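Uncharacterized conserved protein YiiM (Geobacillus stearothermophilus, PDB 5YHH) probably acts as a molybdenum-cofactor-binding MOSC-domain oxidoreductase associated with resistance to hydroxylaminopurine. Local coordinates at residues A[127-132]-A[136-141]; A[33-38]-A[84-89]; A[177-182]-A[191-196]; A[182-187]-A[208-213]. All coordinates share one frame; numbering follows the deposited sequence.

Overall arrangement
From the N terminus, interaction 2 comes first: it brings the edge strand 27-35 of the mixed sheet against the loop between helix 71-80 and strand 93-96, closing a long excursion of the chain. Interaction 1 follows in series within the MOSC domain and closes a very short turn, packing helix 127-132 on helix 137-144; it touches the 84-89 loop of interaction 2, although their centres lie about 17 Å apart. Interactions 3 and 4 come last and cross, their segments alternating along the chain. Both pack on helix 177-185, tying it to helices 191-199 and 205-213 of the YiiM-like three-helix domain. Their centres are about 7 Å apart and about 31 Å from that of interaction 2.

Interaction 1. Residues A[127-132]-A[136-141]; sequences KLAFKH and DLPKAI
Two short consecutive helices of the MOSC domain, joined by a tight turn, meet here through Leu128, Ala129 and His132 on the first and Leu137, Pro138 and Ile141 on the second. The axes of segments 127-132 and 137-141 come within 9.6 Å and run at 123° to each other. Leu137 sits at the middle: its CD2 methyl reaches between the helices, 4.0 Å from Leu128 CG and 3.8 Å from His132 CD2, and the two leucine side chains cross nearly at right angles. Leu128 is trans about CA-CB (chi1 -167°), which carries CD2 across to the end of Ile141. There the methyls CD2 of Leu128 and CD1 of Ile141 stand 3.3 Å apart, tighter than an ordinary van der Waals contact. Nearer the turn, Ala129 CB rests on the proline ring, 3.8 Å from Pro138 CD. Trp76 of helix 71-80 also packs on Leu137. Apolar carbon contacts, one of them from the imidazole CD2, thus join the two segments, while polar bonds tie the first helix to its surroundings: His132 NE2 to Ala88 O in the neighbouring loop, and Leu128 N to OD1 of the cysteinesulfonic acid at position 125.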
loop_
_atom_site.group_PDB
_atom_site.type_symbol
_atom_site.label_atom_id
_atom_site.label_comp_id
_atom_site.label_asym_id
_atom_site.label_seq_id
_atom_site.Cartn_x
_atom_site.Cartn_y
_atom_site.Cartn_z
ATOM N N LYS A 127 -5.769 -11.727 -7.638
ATOM C CA LYS A 127 -7.120 -11.439 -7.130
ATOM C C LYS A 127 -7.682 -10.165 -7.757
ATOM O O LYS A 127 -8.896 -10.047 -8.035
ATOM C CB LYS A 127 -7.124 -11.247 -5.624
ATOM C CG LYS A 127 -6.960 -12.500 -4.840
ATOM C CD LYS A 127 -7.309 -12.252 -3.356
ATOM C CE LYS A 127 -6.112 -12.618 -2.488
ATOM N NZ LYS A 127 -4.833 -11.924 -2.982
ATOM N N LEU A 128 -6.791 -9.208 -7.968
ATOM C CA LEU A 128 -7.174 -7.926 -8.594
ATOM C C LEU A 128 -7.583 -8.101 -10.075
ATOM O O LEU A 128 -8.595 -7.541 -10.551
ATOM C CB LEU A 128 -6.015 -6.955 -8.358
ATOM C CG LEU A 128 -6.164 -5.477 -8.604
ATOM C CD1 LEU A 128 -7.271 -4.910 -7.699
ATOM C CD2 LEU A 128 -4.765 -4.850 -8.405
ATOM N N ALA A 129 -6.836 -8.934 -10.801
ATOM C CA ALA A 129 -7.154 -9.301 -12.151
ATOM C C ALA A 129 -8.533 -9.976 -12.247
ATOM O O ALA A 129 -9.335 -9.655 -13.166
ATOM C CB ALA A 129 -6.010 -10.254 -12.776
ATOM N N PHE A 130 -8.819 -10.885 -11.317
ATOM C CA PHE A 130 -10.122 -11.547 -11.278
ATOM C C PHE A 130 -11.247 -10.576 -10.894
ATOM O O PHE A 130 -12.334 -10.616 -11.486
ATOM C CB PHE A 130 -10.107 -12.776 -10.360
ATOM C CG PHE A 130 -9.564 -13.998 -11.039
ATOM C CD1 PHE A 130 -10.370 -14.735 -11.884
ATOM C CD2 PHE A 130 -8.239 -14.350 -10.904
ATOM C CE1 PHE A 130 -9.877 -15.819 -12.576
ATOM C CE2 PHE A 130 -7.730 -15.458 -11.564
ATOM C CZ PHE A 130 -8.546 -16.188 -12.408
ATOM N N LYS A 131 -10.981 -9.681 -9.956
ATOM C CA LYS A 131 -11.992 -8.691 -9.565
ATOM C C LYS A 131 -12.537 -7.904 -10.751
ATOM O O LYS A 131 -13.750 -7.713 -10.886
ATOM C CB LYS A 131 -11.409 -7.728 -8.535
ATOM C CG LYS A 131 -12.404 -6.714 -7.905
ATOM C CD LYS A 131 -11.671 -5.933 -6.848
ATOM C CE LYS A 131 -12.443 -4.709 -6.370
ATOM N NZ LYS A 131 -13.811 -5.044 -5.895
ATOM N N HIS A 132 -11.633 -7.424 -11.592
ATOM C CA HIS A 132 -11.997 -6.569 -12.721
ATOM C C HIS A 132 -12.105 -7.333 -14.031
ATOM O O HIS A 132 -12.480 -6.772 -15.081
ATOM C CB HIS A 132 -10.986 -5.431 -12.811
ATOM C CG HIS A 132 -11.015 -4.534 -11.621
ATOM N ND1 HIS A 132 -12.092 -3.727 -11.329
ATOM C CD2 HIS A 132 -10.152 -4.400 -10.584
ATOM C CE1 HIS A 132 -11.871 -3.089 -10.188
ATOM N NE2 HIS A 132 -10.691 -3.461 -9.728
ATOM N N ASP A 136 -4.490 -8.189 -17.859
ATOM C CA ASP A 136 -3.251 -7.435 -17.995
ATOM C C ASP A 136 -3.066 -6.406 -16.880
ATOM O O ASP A 136 -2.067 -5.707 -16.866
ATOM C CB ASP A 136 -3.093 -6.807 -19.378
ATOM C CG ASP A 136 -3.917 -5.534 -19.549
ATOM O OD1 ASP A 136 -4.898 -5.311 -18.813
ATOM O OD2 ASP A 136 -3.587 -4.756 -20.464
ATOM N N LEU A 137 -4.029 -6.286 -15.968
ATOM C CA LEU A 137 -3.937 -5.284 -14.895
ATOM C C LEU A 137 -2.683 -5.417 -13.963
ATOM O O LEU A 137 -2.004 -4.424 -13.684
ATOM C CB LEU A 137 -5.264 -5.229 -14.108
ATOM C CG LEU A 137 -5.380 -4.226 -12.972
ATOM C CD1 LEU A 137 -4.952 -2.844 -13.492
ATOM C CD2 LEU A 137 -6.778 -4.213 -12.346
ATOM N N PRO A 138 -2.337 -6.644 -13.508
ATOM C CA PRO A 138 -1.114 -6.723 -12.694
ATOM C C PRO A 138 0.166 -6.261 -13.460
ATOM O O PRO A 138 1.007 -5.538 -12.917
ATOM C CB PRO A 138 -1.034 -8.233 -12.319
ATOM C CG PRO A 138 -2.471 -8.707 -12.326
ATOM C CD PRO A 138 -3.151 -7.874 -13.434
ATOM N N LYS A 139 0.301 -6.659 -14.720
ATOM C CA LYS A 139 1.393 -6.193 -15.548
ATOM C C LYS A 139 1.371 -4.673 -15.677
ATOM O O LYS A 139 2.391 -4.021 -15.484
ATOM C CB LYS A 139 1.313 -6.832 -16.949
ATOM C CG LYS A 139 2.438 -6.442 -17.885
ATOM C CD LYS A 139 2.257 -7.158 -19.275
ATOM C CE LYS A 139 1.201 -6.442 -20.123
ATOM N NZ LYS A 139 0.637 -7.261 -21.266
ATOM N N ALA A 140 0.209 -4.105 -15.962
ATOM C CA ALA A 140 0.077 -2.642 -16.022
ATOM C C ALA A 140 0.493 -1.937 -14.729
ATOM O O ALA A 140 1.097 -0.863 -14.754
ATOM C CB ALA A 140 -1.362 -2.239 -16.400
ATOM N N ILE A 141 0.128 -2.510 -13.600
ATOM C CA ILE A 141 0.532 -1.921 -12.306
ATOM C C ILE A 141 2.062 -1.930 -12.185
ATOM O O ILE A 141 2.655 -0.907 -11.866
ATOM C CB ILE A 141 -0.134 -2.644 -11.113
ATOM C CG1 ILE A 141 -1.638 -2.355 -11.091
ATOM C CG2 ILE A 141 0.512 -2.219 -9.770
ATOM C CD1 ILE A 141 -2.440 -3.315 -10.223
#

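Interaction 2. Residues A[33-38]-A[84-89]; sequences KTPVAH and FTAGAF
Gly87, at phi 100° and psi -10°, occupies the third position of a type II turn from Thr85 to Ala88, a backbone shape well suited to glycine, and this presents its CA to the strand 4.1 Å from Lys33 O. Ala86, just before it, has an extended psi of 130°, which turns its carbonyl toward Pro35: Ala86 O lies 3.8 Å from Pro35 CG. The same ring carbon meets the methyl, with Pro35 CG 4.2 Å from Ala86 CB. The turn is closed by Ala88 N bonding to Thr85 O at 2.9 Å. Lys33 and Pro35 belong to strand 27-35, an outermost strand of the mixed sheet, whose Thr34 pairs through the backbone with Val14 of strand 8-19. The loop after helix 71-80 is thus laid against the end of an edge strand. A water bridges the two backbones, accepting from Lys33 N at 3.2 Å and donating to Gly87 O at 3.0 Å. Glu91 holds the turn from within its own loop, its OE2 accepting from Gly87 N. The extended lysine side chain leaves the strand at an angle, and its NZ donates to the carbonyls of Gly30 and Gly90.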
loop_
_atom_site.group_PDB
_atom_site.type_symbol
_atom_site.label_atom_id
_atom_site.label_comp_id
_atom_site.label_asym_id
_atom_site.label_seq_id
_atom_site.Cartn_x
_atom_site.Cartn_y
_atom_site.Cartn_z
ATOM N N LYS A 33 -13.868 -4.797 -0.890
ATOM C CA LYS A 33 -14.096 -3.949 0.278
ATOM C C LYS A 33 -15.030 -2.813 -0.130
ATOM O O LYS A 33 -14.926 -2.299 -1.238
ATOM C CB LYS A 33 -12.772 -3.392 0.801
ATOM C CG LYS A 33 -11.784 -4.455 1.230
ATOM C CD LYS A 33 -10.539 -3.849 1.774
ATOM C CE LYS A 33 -9.619 -4.891 2.338
ATOM N NZ LYS A 33 -9.125 -5.754 1.256
ATOM N N THR A 34 -15.941 -2.438 0.763
ATOM C CA THR A 34 -16.966 -1.411 0.501
ATOM C C THR A 34 -16.660 -0.189 1.362
ATOM O O THR A 34 -16.360 -0.362 2.550
ATOM C CB THR A 34 -18.357 -1.942 0.889
ATOM O OG1 THR A 34 -18.510 -3.270 0.366
ATOM C CG2 THR A 34 -19.481 -1.045 0.339
ATOM N N PRO A 35 -16.741 1.025 0.777
ATOM C CA PRO A 35 -16.636 2.277 1.540
ATOM C C PRO A 35 -17.634 2.315 2.699
ATOM O O PRO A 35 -18.800 1.987 2.489
ATOM C CB PRO A 35 -16.999 3.363 0.521
ATOM C CG PRO A 35 -16.619 2.773 -0.812
ATOM C CD PRO A 35 -16.835 1.265 -0.683
ATOM N N VAL A 36 -17.183 2.694 3.894
ATOM C CA VAL A 36 -18.090 2.860 5.046
ATOM C C VAL A 36 -18.172 4.334 5.449
ATOM O O VAL A 36 -17.296 5.117 5.106
ATOM C CB VAL A 36 -17.626 2.001 6.243
ATOM C CG1 VAL A 36 -17.594 0.511 5.848
ATOM C CG2 VAL A 36 -16.241 2.475 6.736
ATOM N N ALA A 37 -19.231 4.705 6.170
ATOM C CA ALA A 37 -19.488 6.093 6.551
ATOM C C ALA A 37 -19.424 6.267 8.043
ATOM O O ALA A 37 -20.175 7.062 8.594
ATOM C CB ALA A 37 -20.864 6.526 6.074
ATOM N N HIS A 38 -18.572 5.517 8.726
ATOM C CA HIS A 38 -18.534 5.597 10.183
ATOM C C HIS A 38 -17.103 5.401 10.671
ATOM O O HIS A 38 -16.239 4.998 9.894
ATOM C CB HIS A 38 -19.483 4.558 10.797
ATOM C CG HIS A 38 -19.259 3.165 10.303
ATOM N ND1 HIS A 38 -18.183 2.397 10.702
ATOM C CD2 HIS A 38 -19.977 2.392 9.455
ATOM C CE1 HIS A 38 -18.240 1.217 10.107
ATOM N NE2 HIS A 38 -19.318 1.189 9.344
ATOM N N PHE A 84 -13.458 3.481 -11.903
ATOM C CA PHE A 84 -12.699 2.939 -10.773
ATOM C C PHE A 84 -12.861 3.922 -9.640
ATOM O O PHE A 84 -12.459 5.097 -9.777
ATOM C CB PHE A 84 -11.219 2.789 -11.120
ATOM C CG PHE A 84 -10.910 1.651 -12.100
ATOM C CD1 PHE A 84 -11.132 1.786 -13.442
ATOM C CD2 PHE A 84 -10.321 0.490 -11.657
ATOM C CE1 PHE A 84 -10.847 0.777 -14.312
ATOM C CE2 PHE A 84 -10.041 -0.537 -12.555
ATOM C CZ PHE A 84 -10.297 -0.389 -13.866
ATOM N N THR A 85 -13.525 3.487 -8.563
ATOM C CA THR A 85 -13.815 4.333 -7.408
ATOM C C THR A 85 -13.294 3.596 -6.181
ATOM O O THR A 85 -12.722 2.485 -6.274
ATOM C CB THR A 85 -15.337 4.633 -7.321
ATOM O OG1 THR A 85 -16.041 3.385 -7.271
ATOM C CG2 THR A 85 -15.809 5.405 -8.579
ATOM N N ALA A 86 -13.463 4.232 -5.041
ATOM C CA ALA A 86 -12.866 3.792 -3.818
ATOM C C ALA A 86 -13.137 2.311 -3.564
ATOM O O ALA A 86 -14.259 1.829 -3.675
ATOM C CB ALA A 86 -13.375 4.706 -2.631
ATOM N N GLY A 87 -12.080 1.570 -3.267
ATOM C CA GLY A 87 -12.188 0.126 -3.007
ATOM C C GLY A 87 -11.800 -0.725 -4.218
ATOM O O GLY A 87 -11.611 -1.942 -4.129
ATOM N N ALA A 88 -11.629 -0.070 -5.350
ATOM C CA ALA A 88 -11.393 -0.765 -6.611
ATOM C C ALA A 88 -10.102 -1.603 -6.578
ATOM O O ALA A 88 -10.013 -2.628 -7.271
ATOM C CB ALA A 88 -11.386 0.272 -7.770
ATOM N N PHE A 89 -9.097 -1.183 -5.799
ATOM C CA PHE A 89 -7.837 -1.966 -5.687
ATOM C C PHE A 89 -7.718 -2.801 -4.439
ATOM O O PHE A 89 -6.641 -3.335 -4.110
ATOM C CB PHE A 89 -6.600 -1.085 -5.931
ATOM C CG PHE A 89 -6.428 -0.746 -7.404
ATOM C CD1 PHE A 89 -7.439 -0.141 -8.103
ATOM C CD2 PHE A 89 -5.290 -1.115 -8.092
ATOM C CE1 PHE A 89 -7.310 0.077 -9.486
ATOM C CE2 PHE A 89 -5.173 -0.861 -9.462
ATOM C CZ PHE A 89 -6.172 -0.280 -10.133
HETATM O O HOH W 1 -14.188 -3.533 -3.781
#

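Interaction 3. Residues A[177-182]-A[191-196]; sequences IAYINH and AAAMKQ
Tyr179 extends its phenol from helix 177-185 across to helix 191-199, where the hydroxyl end overlaps Ala193 and Gln196. Both helices belong to the three-helix domain characteristic of YiiM-like proteins, and this contact lies at its partly exposed side, with 92 Å² buried in all. A tyrosine chi1 close to 180° (173°) swings the ring off its own helix toward the second one. Ala193 and Gln196 are three residues apart, so they share one face of helix 191-199 and receive the same ring. The small methyl of Ala193 lets the phenol come close: CB is 3.6 Å from Tyr179 OH. Gln196 arrives from a different direction, its extended chain crossing the tyrosine at about a right angle and its amide plane turned 76° from the ring. The amide nitrogen is the part that approaches the ring, with NE2 of Gln196 lying 3.9 Å from Tyr179 CE2 and 4.1 Å from Tyr179 CZ. Among the neighbouring residues, Ile180 packs on Trp207 and Met194 on Ile183 and Phe211, while Ile177, Ile180 and Asn181 lean on strand 114-121. At the start of the second helix, Ala193 N is bonded to Asn190 OD1, while in the first Tyr179 N donates to Ser176 OG. The Gln196 amide comes nearest the phenol oxygen, NE2 standing 3.4 Å from Tyr179 OH.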
loop_
_atom_site.group_PDB
_atom_site.type_symbol
_atom_site.label_atom_id
_atom_site.label_comp_id
_atom_site.label_asym_id
_atom_site.label_seq_id
_atom_site.Cartn_x
_atom_site.Cartn_y
_atom_site.Cartn_z
ATOM N N ILE A 177 8.496 5.071 -2.386
ATOM C CA ILE A 177 7.927 3.800 -2.854
ATOM C C ILE A 177 8.193 3.641 -4.369
ATOM O O ILE A 177 8.449 2.536 -4.835
ATOM C CB ILE A 177 6.411 3.717 -2.544
ATOM C CG1 ILE A 177 6.186 3.683 -1.023
ATOM C CG2 ILE A 177 5.735 2.539 -3.291
ATOM C CD1 ILE A 177 6.715 2.441 -0.341
ATOM N N ALA A 178 8.160 4.737 -5.140
ATOM C CA ALA A 178 8.459 4.638 -6.573
ATOM C C ALA A 178 9.863 4.127 -6.820
ATOM O O ALA A 178 10.059 3.273 -7.676
ATOM C CB ALA A 178 8.246 5.987 -7.322
ATOM N N TYR A 179 10.828 4.679 -6.079
ATOM C CA TYR A 179 12.230 4.252 -6.163
ATOM C C TYR A 179 12.366 2.783 -5.809
ATOM O O TYR A 179 13.039 2.051 -6.509
ATOM C CB TYR A 179 13.121 5.104 -5.235
ATOM C CG TYR A 179 14.554 4.639 -5.138
ATOM C CD1 TYR A 179 15.468 4.902 -6.156
ATOM C CD2 TYR A 179 14.998 3.930 -4.014
ATOM C CE1 TYR A 179 16.783 4.471 -6.062
ATOM C CE2 TYR A 179 16.310 3.488 -3.916
ATOM C CZ TYR A 179 17.197 3.769 -4.933
ATOM O OH TYR A 179 18.483 3.325 -4.819
ATOM N N ILE A 180 11.732 2.359 -4.710
ATOM C CA ILE A 180 11.863 0.979 -4.249
ATOM C C ILE A 180 11.241 0.002 -5.265
ATOM O O ILE A 180 11.843 -1.010 -5.587
ATOM C CB ILE A 180 11.302 0.773 -2.835
ATOM C CG1 ILE A 180 12.138 1.572 -1.804
ATOM C CG2 ILE A 180 11.351 -0.685 -2.499
ATOM C CD1 ILE A 180 11.491 1.795 -0.425
ATOM N N ASN A 181 10.080 0.326 -5.826
ATOM C CA ASN A 181 9.502 -0.511 -6.875
ATOM C C ASN A 181 10.439 -0.591 -8.083
ATOM O O ASN A 181 10.573 -1.633 -8.726
ATOM C CB ASN A 181 8.160 0.055 -7.361
ATOM C CG ASN A 181 6.973 -0.426 -6.542
ATOM O OD1 ASN A 181 7.006 -1.494 -5.945
ATOM N ND2 ASN A 181 5.909 0.335 -6.569
ATOM N N HIS A 182 11.048 0.541 -8.421
ATOM C CA HIS A 182 11.903 0.598 -9.575
ATOM C C HIS A 182 13.102 -0.348 -9.422
ATOM O O HIS A 182 13.412 -1.078 -10.361
ATOM C CB HIS A 182 12.335 2.031 -9.881
ATOM C CG HIS A 182 13.292 2.111 -11.016
ATOM N ND1 HIS A 182 12.879 2.060 -12.327
ATOM C CD2 HIS A 182 14.644 2.159 -11.041
ATOM C CE1 HIS A 182 13.939 2.110 -13.117
ATOM N NE2 HIS A 182 15.022 2.171 -12.359
ATOM N N ALA A 191 23.456 -3.830 -6.728
ATOM C CA ALA A 191 23.874 -4.262 -5.394
ATOM C C ALA A 191 23.754 -3.158 -4.347
ATOM O O ALA A 191 23.134 -3.357 -3.296
ATOM C CB ALA A 191 25.324 -4.780 -5.447
ATOM N N ALA A 192 24.363 -2.007 -4.636
ATOM C CA ALA A 192 24.369 -0.863 -3.718
ATOM C C ALA A 192 22.948 -0.401 -3.393
ATOM O O ALA A 192 22.647 -0.062 -2.244
ATOM C CB ALA A 192 25.180 0.287 -4.304
ATOM N N ALA A 193 22.082 -0.391 -4.407
ATOM C CA ALA A 193 20.691 0.006 -4.228
ATOM C C ALA A 193 19.939 -0.963 -3.305
ATOM O O ALA A 193 19.255 -0.540 -2.380
ATOM C CB ALA A 193 19.996 0.100 -5.569
ATOM N N MET A 194 20.078 -2.259 -3.562
ATOM C CA MET A 194 19.386 -3.281 -2.780
ATOM C C MET A 194 19.874 -3.335 -1.327
ATOM O O MET A 194 19.047 -3.347 -0.406
ATOM C CB MET A 194 19.480 -4.656 -3.454
ATOM C CG MET A 194 18.663 -4.757 -4.758
ATOM S SD MET A 194 18.628 -6.433 -5.450
ATOM C CE MET A 194 20.358 -6.672 -5.851
ATOM N N LYS A 195 21.191 -3.342 -1.117
ATOM C CA LYS A 195 21.749 -3.363 0.241
ATOM C C LYS A 195 21.188 -2.196 1.061
ATOM O O LYS A 195 20.792 -2.368 2.212
ATOM C CB LYS A 195 23.287 -3.318 0.236
ATOM C CG LYS A 195 23.921 -3.720 1.584
ATOM C CD LYS A 195 25.453 -3.866 1.504
ATOM C CE LYS A 195 25.944 -5.097 2.281
ATOM N NZ LYS A 195 27.425 -5.147 2.515
ATOM N N GLN A 196 21.138 -1.017 0.453
ATOM C CA GLN A 196 20.636 0.183 1.121
ATOM C C GLN A 196 19.160 0.070 1.545
ATOM O O GLN A 196 18.795 0.407 2.675
ATOM C CB GLN A 196 20.800 1.375 0.193
ATOM C CG GLN A 196 20.096 2.623 0.673
ATOM C CD GLN A 196 20.023 3.673 -0.401
ATOM O OE1 GLN A 196 20.537 4.771 -0.220
ATOM N NE2 GLN A 196 19.382 3.342 -1.535
#

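Interaction 4. Residues A[182-187]-A[208-213]; sequences HIYYHE and RETFQK
Ile183, on the helix 177-185, approaches Phe211 of helix 205-213 with its CG2 methyl, which lies 4.4 Å from Phe211 CE1; the rest of the isoleucine leads away toward Ala193 and Ile197 of helix 191-199. Tyr184 carries most of the contact. Its chi1 of -175° places CG beside the carbonyl carbon, which sets the CD1-CE1 edge of the ring along Phe211 and Thr210. The two aromatic rings make an offset edge-to-face pair, with the edge of Tyr184 toward the face of Phe211, centroids 5.9 Å apart and planes at 82°. The nearest atoms are Tyr184 CD1 and Phe211 CZ, 4.0 Å apart. One position further round the tyrosine, CE1 meets the methyl of Thr210, with Tyr184 CE1 to Thr210 CG2 at 3.9 Å. The threonine hydroxyl is used within its own helix, bonded to Ser206 O. Tyr184 also stacks on Trp207 and takes a cation-pi contact from Arg214, which binds the Tyr184 carbonyl as well. Beyond Tyr185 the helix ends: His186 is the first residue to leave helical angles, though its N still bonds to His182 O at 2.9 Å. Across the segments, a weakly polar edge-to-face pairing, offset toward the rim of Phe211, probably adds to plain dispersion, to which the methyls Thr210 CG2 and Ile183 CG2 also contribute.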
loop_
_atom_site.group_PDB
_atom_site.type_symbol
_atom_site.label_atom_id
_atom_site.label_comp_id
_atom_site.label_asym_id
_atom_site.label_seq_id
_atom_site.Cartn_x
_atom_site.Cartn_y
_atom_site.Cartn_z
ATOM N N HIS A 182 11.048 0.541 -8.421
ATOM C CA HIS A 182 11.903 0.598 -9.575
ATOM C C HIS A 182 13.102 -0.348 -9.422
ATOM O O HIS A 182 13.412 -1.078 -10.361
ATOM C CB HIS A 182 12.335 2.031 -9.881
ATOM C CG HIS A 182 13.292 2.111 -11.016
ATOM N ND1 HIS A 182 12.879 2.060 -12.327
ATOM C CD2 HIS A 182 14.644 2.159 -11.041
ATOM C CE1 HIS A 182 13.939 2.110 -13.117
ATOM N NE2 HIS A 182 15.022 2.171 -12.359
ATOM N N ILE A 183 13.753 -0.336 -8.254
ATOM C CA ILE A 183 14.878 -1.241 -7.953
ATOM C C ILE A 183 14.436 -2.699 -8.005
ATOM O O ILE A 183 15.079 -3.528 -8.614
ATOM C CB ILE A 183 15.499 -0.979 -6.542
ATOM C CG1 ILE A 183 16.006 0.465 -6.410
ATOM C CG2 ILE A 183 16.668 -1.949 -6.259
ATOM C CD1 ILE A 183 17.026 0.854 -7.447
ATOM N N TYR A 184 13.312 -2.978 -7.366
ATOM C CA TYR A 184 12.758 -4.324 -7.235
ATOM C C TYR A 184 12.349 -4.937 -8.589
ATOM O O TYR A 184 12.611 -6.107 -8.850
ATOM C CB TYR A 184 11.549 -4.252 -6.279
ATOM C CG TYR A 184 10.905 -5.574 -5.919
ATOM C CD1 TYR A 184 11.239 -6.221 -4.738
ATOM C CD2 TYR A 184 9.954 -6.171 -6.753
ATOM C CE1 TYR A 184 10.651 -7.431 -4.382
ATOM C CE2 TYR A 184 9.373 -7.402 -6.419
ATOM C CZ TYR A 184 9.724 -8.010 -5.223
ATOM O OH TYR A 184 9.163 -9.202 -4.859
ATOM N N TYR A 185 11.693 -4.153 -9.434
ATOM C CA TYR A 185 11.219 -4.663 -10.723
ATOM C C TYR A 185 12.212 -4.505 -11.876
ATOM O O TYR A 185 12.166 -5.284 -12.845
ATOM C CB TYR A 185 9.873 -4.030 -11.084
ATOM C CG TYR A 185 8.764 -4.497 -10.176
ATOM C CD1 TYR A 185 8.291 -5.797 -10.243
ATOM C CD2 TYR A 185 8.211 -3.653 -9.241
ATOM C CE1 TYR A 185 7.289 -6.233 -9.409
ATOM C CE2 TYR A 185 7.222 -4.078 -8.405
ATOM C CZ TYR A 185 6.758 -5.362 -8.487
ATOM O OH TYR A 185 5.778 -5.787 -7.618
ATOM N N HIS A 186 13.121 -3.535 -11.800
ATOM C CA HIS A 186 13.983 -3.249 -12.971
ATOM C C HIS A 186 15.492 -3.361 -12.734
ATOM O O HIS A 186 16.212 -3.807 -13.623
ATOM C CB HIS A 186 13.571 -1.913 -13.586
ATOM C CG HIS A 186 12.101 -1.837 -13.876
ATOM N ND1 HIS A 186 11.479 -2.662 -14.793
ATOM C CD2 HIS A 186 11.124 -1.062 -13.353
ATOM C CE1 HIS A 186 10.187 -2.390 -14.829
ATOM N NE2 HIS A 186 9.945 -1.424 -13.961
ATOM N N GLU A 187 15.969 -3.007 -11.542
ATOM C CA GLU A 187 17.408 -3.050 -11.244
ATOM C C GLU A 187 17.779 -4.211 -10.321
ATOM O O GLU A 187 18.436 -4.021 -9.291
ATOM C CB GLU A 187 17.875 -1.713 -10.665
ATOM C CG GLU A 187 17.582 -0.521 -11.581
ATOM C CD GLU A 187 18.366 0.725 -11.203
ATOM O OE1 GLU A 187 19.573 0.596 -10.912
ATOM O OE2 GLU A 187 17.782 1.833 -11.199
ATOM N N ARG A 208 12.874 -7.371 2.784
ATOM C CA ARG A 208 14.276 -7.484 3.233
ATOM C C ARG A 208 14.852 -8.828 2.785
ATOM O O ARG A 208 15.922 -8.883 2.181
ATOM C CB ARG A 208 14.390 -7.305 4.761
ATOM C CG ARG A 208 15.482 -8.133 5.493
ATOM C CD ARG A 208 15.660 -7.660 6.957
ATOM N NE ARG A 208 15.927 -6.222 6.916
ATOM C CZ ARG A 208 15.067 -5.246 7.223
ATOM N NH1 ARG A 208 13.840 -5.503 7.683
ATOM N NH2 ARG A 208 15.451 -3.983 7.079
ATOM N N GLU A 209 14.114 -9.896 3.065
ATOM C CA GLU A 209 14.561 -11.254 2.737
ATOM C C GLU A 209 14.819 -11.389 1.237
ATOM O O GLU A 209 15.880 -11.851 0.821
ATOM C CB GLU A 209 13.538 -12.297 3.213
ATOM C CG GLU A 209 13.483 -12.417 4.737
ATOM C CD GLU A 209 12.461 -13.429 5.237
ATOM O OE1 GLU A 209 12.081 -14.353 4.463
ATOM O OE2 GLU A 209 12.065 -13.306 6.423
ATOM N N THR A 210 13.859 -10.937 0.434
ATOM C CA THR A 210 13.978 -10.987 -1.017
ATOM C C THR A 210 15.223 -10.257 -1.535
ATOM O O THR A 210 15.907 -10.760 -2.432
ATOM C CB THR A 210 12.704 -10.437 -1.680
ATOM O OG1 THR A 210 11.602 -11.263 -1.291
ATOM C CG2 THR A 210 12.826 -10.426 -3.201
ATOM N N PHE A 211 15.519 -9.088 -0.968
ATOM C CA PHE A 211 16.709 -8.325 -1.351
ATOM C C PHE A 211 17.994 -9.014 -0.851
ATOM O O PHE A 211 19.073 -8.821 -1.426
ATOM C CB PHE A 211 16.657 -6.891 -0.804
ATOM C CG PHE A 211 15.722 -5.953 -1.554
ATOM C CD1 PHE A 211 15.759 -5.844 -2.927
ATOM C CD2 PHE A 211 14.841 -5.135 -0.857
ATOM C CE1 PHE A 211 14.919 -4.964 -3.578
ATOM C CE2 PHE A 211 14.007 -4.250 -1.516
ATOM C CZ PHE A 211 14.048 -4.168 -2.862
ATOM N N GLN A 212 17.874 -9.797 0.225
ATOM C CA GLN A 212 18.982 -10.616 0.742
ATOM C C GLN A 212 19.177 -11.973 0.025
ATOM O O GLN A 212 20.313 -12.471 -0.046
ATOM C CB GLN A 212 18.808 -10.833 2.246
ATOM C CG GLN A 212 18.994 -9.553 3.066
ATOM C CD GLN A 212 18.779 -9.773 4.564
ATOM O OE1 GLN A 212 18.171 -10.764 4.984
ATOM N NE2 GLN A 212 19.287 -8.847 5.374
ATOM N N LYS A 213 18.102 -12.577 -0.497
ATOM C CA LYS A 213 18.231 -13.765 -1.370
ATOM C C LYS A 213 18.885 -13.307 -2.676
ATOM O O LYS A 213 19.932 -13.816 -3.042
ATOM C CB LYS A 213 16.902 -14.468 -1.700
ATOM C CG LYS A 213 15.886 -14.675 -0.583
ATOM C CD LYS A 213 16.372 -15.575 0.548
ATOM C CE LYS A 213 15.184 -16.213 1.290
ATOM N NZ LYS A 213 15.385 -16.283 2.762
#